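Local coordinates for protein argininosuccinate lyase (Chelativorans sp., PDB 6RXA) that is a C-N lyase of the aspartase/fumarase superfamily, named EDDS lyase, and probably also splits argininosuccinate into fumarate and arginine, at residues R125-L128 against L129-I132; N182-R185 against Y186-L189. The protein carries 2 engineered substitutions. All coordinates share one frame; numbering follows the deposited sequence.

How the contacts relate
The chain first enters contact 1, within helix 112-147, and later reaches contact 2, within helix 168-193. Neither contact closes a loop. Each joins neighbouring turns of a single helix, and the two follow in series without nesting or crossing. They still meet in space, with centres about 11 Å apart. Tyr-186 of contact 2 provides most of the junction: its CD1 lies 3.2 Å from Leu-128 CD1, and its CZ lies 3.5 Å from Thr-131 CG2. Leu-189 CG also packs on Leu-128 CD2. Side-chain packing thus joins helices 112-147 and 168-193, while contact 2 also reaches a second subunit.

Contact 1 of 2, residues R125-L128 against L129-I132; sequences RDQL and LRTI
Gln-127 and Arg-130 lie alongside each other on helix 112-147 and point the same way. They form an i to i+3 side-chain pair. Arg-130 NH1 gives a hydrogen bond to Gln-127 OE1 at 2.9 Å. The bond uses a lone pair in the amide plane, and OE1 also lies in the guanidinium plane. The two planes are nonetheless turned 65° apart. OE1 also sits 3.4 Å from Arg-130 CD, beside the arm of the arginine. Two different chain shapes make this possible. Gln-127 bends at CB-CG (chi2 -60°), which turns OE1 towards Arg-130. Arg-130 stays extended from CG to NE.

The next residue, Thr-131, turns its hydroxyl back to its own helix. Its OG1 donates to Gln-127 O at 2.8 Å, and its backbone N donates to the same oxygen at 2.9 Å. The two donors arrive from opposite faces of the carbonyl plane. OG1 stands beside the backbone N of its own residue (chi1 -65°), which points it back toward the preceding turn. Ile-132 CD1 reaches Leu-128 CG at 4.2 Å. Ile-132 CG1 also rests 3.3 Å from Leu-128 O.

Further out, this part of helix 112-147 packs against helices 168-193, 329-348 and 451-500. Arg-130 NH1 makes a salt bridge to Asp-333 on helix 329-348. Asp-126 OD2 bonds Tyr-42 OH. The guanidinium of Arg-125 bonds Asn-194 OD1 and Leu-219 O and makes a cation-pi contact with Phe-221.

The chemistry divides the work. Asp-333 probably balances the charge of Arg-130, while the neutral amide of Gln-127 helps fix how its guanidinium is turned. The buried Thr-131 hydroxyl spends its proton on the helix's own backbone.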
loop_
_atom_site.group_PDB
_atom_site.type_symbol
_atom_site.label_atom_id
_atom_site.label_comp_id
_atom_site.label_asym_id
_atom_site.label_seq_id
_atom_site.Cartn_x
_atom_site.Cartn_y
_atom_site.Cartn_z
ATOM N N ARG A 125 -15.261 -6.779 17.591
ATOM C CA ARG A 125 -15.416 -6.219 18.932
ATOM C C ARG A 125 -14.691 -7.080 19.961
ATOM O O ARG A 125 -13.920 -6.567 20.781
ATOM C CB ARG A 125 -16.912 -6.115 19.245
ATOM C CG ARG A 125 -17.264 -5.598 20.615
ATOM C CD ARG A 125 -18.783 -5.496 20.784
ATOM N NE ARG A 125 -19.407 -6.814 20.853
ATOM C CZ ARG A 125 -20.720 -7.021 20.906
ATOM N NH1 ARG A 125 -21.567 -5.997 20.865
ATOM N NH2 ARG A 125 -21.180 -8.253 21.006
ATOM N N ASP A 126 -14.910 -8.398 19.927
ATOM C CA ASP A 126 -14.196 -9.277 20.849
ATOM C C ASP A 126 -12.693 -9.218 20.593
ATOM O O ASP A 126 -11.897 -9.198 21.541
ATOM C CB ASP A 126 -14.706 -10.712 20.729
ATOM C CG ASP A 126 -15.871 -11.019 21.688
ATOM O OD1 ASP A 126 -16.228 -10.191 22.552
ATOM O OD2 ASP A 126 -16.447 -12.116 21.570
ATOM N N GLN A 127 -12.284 -9.166 19.320
ATOM C CA GLN A 127 -10.858 -9.119 19.011
ATOM C C GLN A 127 -10.241 -7.787 19.417
ATOM O O GLN A 127 -9.054 -7.728 19.754
ATOM C CB GLN A 127 -10.633 -9.391 17.530
ATOM C CG GLN A 127 -10.963 -10.826 17.135
ATOM C CD GLN A 127 -10.133 -11.856 17.870
ATOM O OE1 GLN A 127 -8.910 -11.869 17.776
ATOM N NE2 GLN A 127 -10.799 -12.733 18.612
ATOM N N LEU A 128 -11.032 -6.716 19.392
ATOM C CA LEU A 128 -10.552 -5.423 19.865
ATOM C C LEU A 128 -10.340 -5.433 21.373
ATOM O O LEU A 128 -9.331 -4.906 21.860
ATOM C CB LEU A 128 -11.512 -4.327 19.411
ATOM C CG LEU A 128 -11.118 -2.869 19.581
ATOM C CD1 LEU A 128 -9.758 -2.648 18.968
ATOM C CD2 LEU A 128 -12.172 -2.018 18.895
ATOM N N LEU A 129 -11.246 -6.047 22.143
ATOM C CA LEU A 129 -10.998 -6.183 23.576
ATOM C C LEU A 129 -9.778 -7.067 23.847
ATOM O O LEU A 129 -8.964 -6.767 24.725
ATOM C CB LEU A 129 -12.232 -6.722 24.296
ATOM C CG LEU A 129 -13.440 -5.791 24.234
ATOM C CD1 LEU A 129 -14.611 -6.378 25.001
ATOM C CD2 LEU A 129 -13.116 -4.406 24.769
ATOM N N ARG A 130 -9.633 -8.162 23.096
ATOM C CA ARG A 130 -8.431 -8.991 23.184
ATOM C C ARG A 130 -7.174 -8.168 22.917
ATOM O O ARG A 130 -6.164 -8.296 23.631
ATOM C CB ARG A 130 -8.568 -10.121 22.164
ATOM C CG ARG A 130 -7.420 -11.099 22.130
ATOM C CD ARG A 130 -7.548 -12.021 20.924
ATOM N NE ARG A 130 -6.493 -13.033 20.893
ATOM C CZ ARG A 130 -6.041 -13.607 19.781
ATOM N NH1 ARG A 130 -6.549 -13.265 18.592
ATOM N NH2 ARG A 130 -5.067 -14.508 19.858
ATOM N N THR A 131 -7.223 -7.309 21.899
ATOM C CA THR A 131 -6.075 -6.488 21.537
ATOM C C THR A 131 -5.781 -5.446 22.605
ATOM O O THR A 131 -4.618 -5.257 22.986
ATOM C CB THR A 131 -6.356 -5.818 20.185
ATOM O OG1 THR A 131 -6.465 -6.811 19.158
ATOM C CG2 THR A 131 -5.253 -4.854 19.805
ATOM N N ILE A 132 -6.817 -4.763 23.108
ATOM C CA ILE A 132 -6.627 -3.793 24.183
ATOM C C ILE A 132 -6.009 -4.458 25.404
ATOM O O ILE A 132 -5.107 -3.903 26.034
ATOM C CB ILE A 132 -7.955 -3.074 24.493
ATOM C CG1 ILE A 132 -8.293 -2.150 23.315
ATOM C CG2 ILE A 132 -7.871 -2.285 25.790
ATOM C CD1 ILE A 132 -9.706 -1.590 23.327
#

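Contact 2 of 2, residues N182-R185 against Y186-L189; sequences NLDR and YREL. With NA (sodium ion), chain F.
An i to i+3 salt bridge on helix 168-193 joins Asp-184 to Arg-187, beside a sodium site shared by two subunits. Arg-187 NH2 meets Asp-184 OD1 at 2.8 Å. The oxygen lies in the guanidinium plane, but the nitrogen comes from above the carboxylate plane, and the planes are 71° apart. The arginine chain bends at CG-CD (chi3 -69°), which sets Leu-183 O over one guanidinium face, off toward its rim. Water 1 closes a second path, donating to Asp-184 OD1 and accepting from Arg-187 NE at 2.9 Å. NH1 makes a salt bridge to Asp-468. With an alanine in place of this arginine, Asp-184 and Asp-468 would each probably lose a positive mate, and water 1 one of its partners.

Glu-188 OE1 binds sodium at 2.3 Å, with waters 2 and 3 and Glu-188 OE1 of the second subunit. Water 2 also donates to Arg-185 O. Arg-185 NH1 bonds Asn-182 OD1 at 3.0 Å from above the amide plane.

Arg-185 NE forms a salt bridge with Glu-240 of the second subunit, and Glu-188 OE2 one with Arg-192 of the second subunit. Within the chain, helices 112-147, 236-262 and 451-500 pack around these turns.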
loop_
_atom_site.group_PDB
_atom_site.type_symbol
_atom_site.label_atom_id
_atom_site.label_comp_id
_atom_site.label_asym_id
_atom_site.label_seq_id
_atom_site.Cartn_x
_atom_site.Cartn_y
_atom_site.Cartn_z
ATOM N N ASN A 182 -2.012 4.911 21.407
ATOM C CA ASN A 182 -2.597 3.789 20.679
ATOM C C ASN A 182 -3.803 3.206 21.408
ATOM O O ASN A 182 -4.783 2.804 20.769
ATOM C CB ASN A 182 -1.530 2.736 20.381
ATOM C CG ASN A 182 -0.671 3.124 19.186
ATOM O OD1 ASN A 182 -1.195 3.542 18.153
ATOM N ND2 ASN A 182 0.644 3.024 19.332
ATOM N N LEU A 183 -3.774 3.186 22.744
ATOM C CA LEU A 183 -4.951 2.735 23.486
ATOM C C LEU A 183 -6.127 3.682 23.261
ATOM O O LEU A 183 -7.265 3.234 23.105
ATOM C CB LEU A 183 -4.612 2.584 24.968
ATOM C CG LEU A 183 -3.801 1.321 25.284
ATOM C CD1 LEU A 183 -3.158 1.421 26.643
ATOM C CD2 LEU A 183 -4.656 0.046 25.200
ATOM N N ASP A 184 -5.875 4.991 23.221
ATOM C CA ASP A 184 -6.930 5.925 22.845
ATOM C C ASP A 184 -7.462 5.610 21.445
ATOM O O ASP A 184 -8.680 5.595 21.225
ATOM C CB ASP A 184 -6.431 7.366 22.902
ATOM C CG ASP A 184 -6.334 7.918 24.313
ATOM O OD1 ASP A 184 -7.073 7.468 25.221
ATOM O OD2 ASP A 184 -5.517 8.852 24.502
ATOM N N ARG A 185 -6.570 5.367 20.474
ATOM C CA ARG A 185 -7.045 5.072 19.121
ATOM C C ARG A 185 -7.969 3.858 19.123
ATOM O O ARG A 185 -9.010 3.844 18.453
ATOM C CB ARG A 185 -5.879 4.793 18.169
ATOM C CG ARG A 185 -5.047 5.986 17.760
ATOM C CD ARG A 185 -3.936 5.588 16.708
ATOM N NE ARG A 185 -3.267 6.829 16.404
ATOM C CZ ARG A 185 -2.170 7.269 16.999
ATOM N NH1 ARG A 185 -1.472 6.500 17.837
ATOM N NH2 ARG A 185 -1.747 8.481 16.712
ATOM N N TYR A 186 -7.588 2.811 19.860
ATOM C CA TYR A 186 -8.389 1.597 19.895
ATOM C C TYR A 186 -9.719 1.799 20.623
ATOM O O TYR A 186 -10.742 1.272 20.184
ATOM C CB TYR A 186 -7.599 0.475 20.560
ATOM C CG TYR A 186 -6.642 -0.289 19.680
ATOM C CD1 TYR A 186 -7.080 -0.939 18.525
ATOM C CD2 TYR A 186 -5.302 -0.406 20.026
ATOM C CE1 TYR A 186 -6.206 -1.668 17.741
ATOM C CE2 TYR A 186 -4.423 -1.140 19.244
ATOM C CZ TYR A 186 -4.876 -1.759 18.108
ATOM O OH TYR A 186 -3.987 -2.485 17.346
ATOM N N ARG A 187 -9.738 2.533 21.741
ATOM C CA ARG A 187 -11.009 2.783 22.427
ATOM C C ARG A 187 -11.935 3.665 21.590
ATOM O O ARG A 187 -13.160 3.474 21.588
ATOM C CB ARG A 187 -10.761 3.425 23.786
ATOM C CG ARG A 187 -10.138 2.492 24.821
ATOM C CD ARG A 187 -10.005 3.158 26.195
ATOM N NE ARG A 187 -9.002 4.216 26.204
ATOM C CZ ARG A 187 -7.804 4.123 26.781
ATOM N NH1 ARG A 187 -7.428 3.023 27.435
ATOM N NH2 ARG A 187 -6.980 5.153 26.717
ATOM N N GLU A 188 -11.368 4.649 20.889
ATOM C CA GLU A 188 -12.162 5.459 19.969
ATOM C C GLU A 188 -12.782 4.597 18.884
ATOM O O GLU A 188 -13.963 4.761 18.544
ATOM C CB GLU A 188 -11.268 6.535 19.348
ATOM C CG GLU A 188 -10.807 7.599 20.342
ATOM C CD GLU A 188 -9.585 8.370 19.874
ATOM O OE1 GLU A 188 -9.186 8.215 18.707
ATOM O OE2 GLU A 188 -9.018 9.118 20.700
ATOM N N LEU A 189 -11.994 3.677 18.324
ATOM C CA LEU A 189 -12.499 2.741 17.332
ATOM C C LEU A 189 -13.595 1.857 17.921
ATOM O O LEU A 189 -14.607 1.584 17.263
ATOM C CB LEU A 189 -11.334 1.893 16.834
ATOM C CG LEU A 189 -11.715 0.654 16.031
ATOM C CD1 LEU A 189 -12.378 1.006 14.711
ATOM C CD2 LEU A 189 -10.480 -0.196 15.775
HETATM NA NA NA F . -9.721 7.959 16.517
HETATM O O HOH W 1 -10.105 6.662 25.007
HETATM O O HOH W 2 -9.244 5.640 16.246
HETATM O O HOH W 3 -8.955 9.258 14.673
#